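Local coordinates for protein D-alanyl-lipoteichoic acid synthetase (Streptococcus pneumoniae, PDB 3BMA) that probably takes part in the D-alanylation of lipoteichoic acid during Gram-positive cell-wall biogenesis, as a membrane-associated member of the DltD family within the SGNH hydrolase clan, at residues S49-R54 with V103-P108. The protein carries 1 engineered substitution. Numbering follows the deposited sequence.
Sequences SSEWLR and VYVISP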
loop_
_atom_site.group_PDB
_atom_site.type_symbol
_atom_site.label_atom_id
_atom_site.label_comp_id
_atom_site.label_asym_id
_atom_site.label_seq_id
_atom_site.Cartn_x
_atom_site.Cartn_y
_atom_site.Cartn_z
ATOM N N SER C 49 -18.692 33.554 13.957
ATOM C CA SER C 49 -18.654 33.928 12.543
ATOM C C SER C 49 -17.894 35.240 12.378
ATOM O O SER C 49 -16.679 35.278 12.586
ATOM C CB SER C 49 -20.060 34.005 11.934
ATOM O OG SER C 49 -20.884 34.928 12.625
ATOM N N SER C 50 -18.600 36.316 12.025
ATOM C CA SER C 50 -17.988 37.633 11.839
ATOM C C SER C 50 -17.944 38.430 13.142
ATOM O O SER C 50 -17.618 39.620 13.127
ATOM C CB SER C 50 -18.755 38.441 10.788
ATOM O OG SER C 50 -19.403 37.610 9.846
ATOM N N GLU C 51 -18.262 37.759 14.253
ATOM C CA GLU C 51 -18.360 38.395 15.568
ATOM C C GLU C 51 -17.053 39.018 16.042
ATOM O O GLU C 51 -17.061 40.084 16.651
ATOM C CB GLU C 51 -18.869 37.399 16.616
ATOM C CG GLU C 51 -20.387 37.378 16.795
ATOM C CD GLU C 51 -21.125 36.592 15.717
ATOM O OE1 GLU C 51 -22.350 36.803 15.573
ATOM O OE2 GLU C 51 -20.493 35.765 15.018
ATOM N N TRP C 52 -15.932 38.358 15.754
ATOM C CA TRP C 52 -14.622 38.825 16.224
ATOM C C TRP C 52 -13.925 39.770 15.253
ATOM O O TRP C 52 -12.827 40.245 15.540
ATOM C CB TRP C 52 -13.687 37.642 16.525
ATOM C CG TRP C 52 -14.362 36.386 16.990
ATOM C CD1 TRP C 52 -14.415 35.194 16.325
ATOM C CD2 TRP C 52 -15.077 36.192 18.219
ATOM N NE1 TRP C 52 -15.118 34.269 17.060
ATOM C CE2 TRP C 52 -15.541 34.855 18.223
ATOM C CE3 TRP C 52 -15.379 37.018 19.311
ATOM C CZ2 TRP C 52 -16.286 34.324 19.283
ATOM C CZ3 TRP C 52 -16.121 36.490 20.363
ATOM C CH2 TRP C 52 -16.563 35.153 20.340
ATOM N N LEU C 53 -14.558 40.037 14.113
ATOM C CA LEU C 53 -13.940 40.821 13.040
ATOM C C LEU C 53 -13.774 42.313 13.330
ATOM O O LEU C 53 -12.728 42.889 13.016
ATOM C CB LEU C 53 -14.690 40.624 11.720
ATOM C CG LEU C 53 -14.199 39.485 10.827
ATOM C CD1 LEU C 53 -15.188 39.245 9.705
ATOM C CD2 LEU C 53 -12.813 39.795 10.268
ATOM N N ARG C 54 -14.800 42.934 13.911
ATOM C CA ARG C 54 -14.738 44.353 14.255
ATOM C C ARG C 54 -14.310 44.564 15.704
ATOM O O ARG C 54 -14.952 44.068 16.638
ATOM C CB ARG C 54 -16.066 45.065 13.960
ATOM C CG ARG C 54 -16.334 45.353 12.478
ATOM C CD ARG C 54 -15.585 46.589 11.957
ATOM N NE ARG C 54 -14.308 46.249 11.326
ATOM C CZ ARG C 54 -13.106 46.521 11.833
ATOM N NH1 ARG C 54 -12.017 46.159 11.170
ATOM N NH2 ARG C 54 -12.985 47.155 12.995
ATOM N N VAL C 103 -15.319 29.201 23.935
ATOM C CA VAL C 103 -16.443 30.120 23.730
ATOM C C VAL C 103 -17.062 29.801 22.371
ATOM O O VAL C 103 -16.361 29.755 21.362
ATOM C CB VAL C 103 -15.991 31.608 23.762
ATOM C CG1 VAL C 103 -17.135 32.540 23.365
ATOM C CG2 VAL C 103 -15.467 31.975 25.129
ATOM N N TYR C 104 -18.369 29.564 22.350
ATOM C CA TYR C 104 -19.066 29.247 21.112
ATOM C C TYR C 104 -20.278 30.155 20.922
ATOM O O TYR C 104 -21.274 30.020 21.625
ATOM C CB TYR C 104 -19.480 27.770 21.099
ATOM C CG TYR C 104 -19.847 27.247 19.732
ATOM C CD1 TYR C 104 -18.869 26.736 18.881
ATOM C CD2 TYR C 104 -21.166 27.259 19.287
ATOM C CE1 TYR C 104 -19.190 26.261 17.621
ATOM C CE2 TYR C 104 -21.500 26.786 18.027
ATOM C CZ TYR C 104 -20.505 26.285 17.203
ATOM O OH TYR C 104 -20.823 25.820 15.955
ATOM N N VAL C 105 -20.180 31.083 19.974
ATOM C CA VAL C 105 -21.304 31.941 19.594
ATOM C C VAL C 105 -22.342 31.126 18.821
ATOM O O VAL C 105 -21.982 30.347 17.944
ATOM C CB VAL C 105 -20.811 33.139 18.752
ATOM C CG1 VAL C 105 -21.972 33.897 18.107
ATOM C CG2 VAL C 105 -19.985 34.071 19.614
ATOM N N ILE C 106 -23.619 31.263 19.186
ATOM C CA ILE C 106 -24.715 30.672 18.416
ATOM C C ILE C 106 -25.689 31.774 18.031
ATOM O O ILE C 106 -26.538 32.178 18.833
ATOM C CB ILE C 106 -25.502 29.593 19.200
ATOM C CG1 ILE C 106 -24.584 28.539 19.811
ATOM C CG2 ILE C 106 -26.510 28.907 18.292
ATOM C CD1 ILE C 106 -25.337 27.522 20.645
ATOM N N SER C 107 -25.563 32.268 16.804
ATOM C CA SER C 107 -26.451 33.319 16.326
ATOM C C SER C 107 -27.712 32.703 15.732
ATOM O O SER C 107 -27.621 31.836 14.860
ATOM C CB SER C 107 -25.743 34.210 15.310
ATOM O OG SER C 107 -26.585 35.266 14.900
ATOM N N PRO C 108 -28.894 33.119 16.232
ATOM C CA PRO C 108 -30.184 32.641 15.726
ATOM C C PRO C 108 -30.448 32.933 14.242
ATOM O O PRO C 108 -31.264 32.247 13.628
ATOM C CB PRO C 108 -31.200 33.371 16.613
ATOM C CG PRO C 108 -30.440 33.689 17.860
ATOM C CD PRO C 108 -29.072 34.031 17.377
#
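In this SGNH-hydrolase-like fold, the loop that follows strand 43-47 folds back against the neighbouring central strand 101-105 of the parallel sheet, and Glu51 and Trp52 pack on Val103 and Val105. The Ser49-Ser50-Glu51 sequence is consistent with the nucleophile-bearing motif of SGNH hydrolases, and Ser50 OG hydrogen-bonds a glycerol molecule, likely a crystallisation additive. The two methyls of Val105 divide the work. Val105 CG2 meets the benzo end of the indole obliquely, 3.7 Å from Trp52 CH2, while Val105 CG1, anti to the backbone N (chi1 169°), lies 3.7 Å from Glu51 CD. Val103 CG1 reaches the same Trp52 CH2 at 4.0 Å; Phe360 of helix 355-369 touches both Trp52 and Val103. One indole face lies beneath Glu51 CB, which sits over the ring centre. Bent at chi2 (79°), the Glu51 chain turns its acid group back toward the start of its own loop. There, in the conformers modelled here, two donors of Ser49 meet OE2 of the buried Glu51, though second conformers of both residues make the hold less certain: Ser49 N lies 3.0 Å from Glu51 OE2, nearly along the C-O axis, and Ser49 OG approaches Glu51 OE2 from the syn side, 21° out of the carboxylate plane, at 2.6 Å.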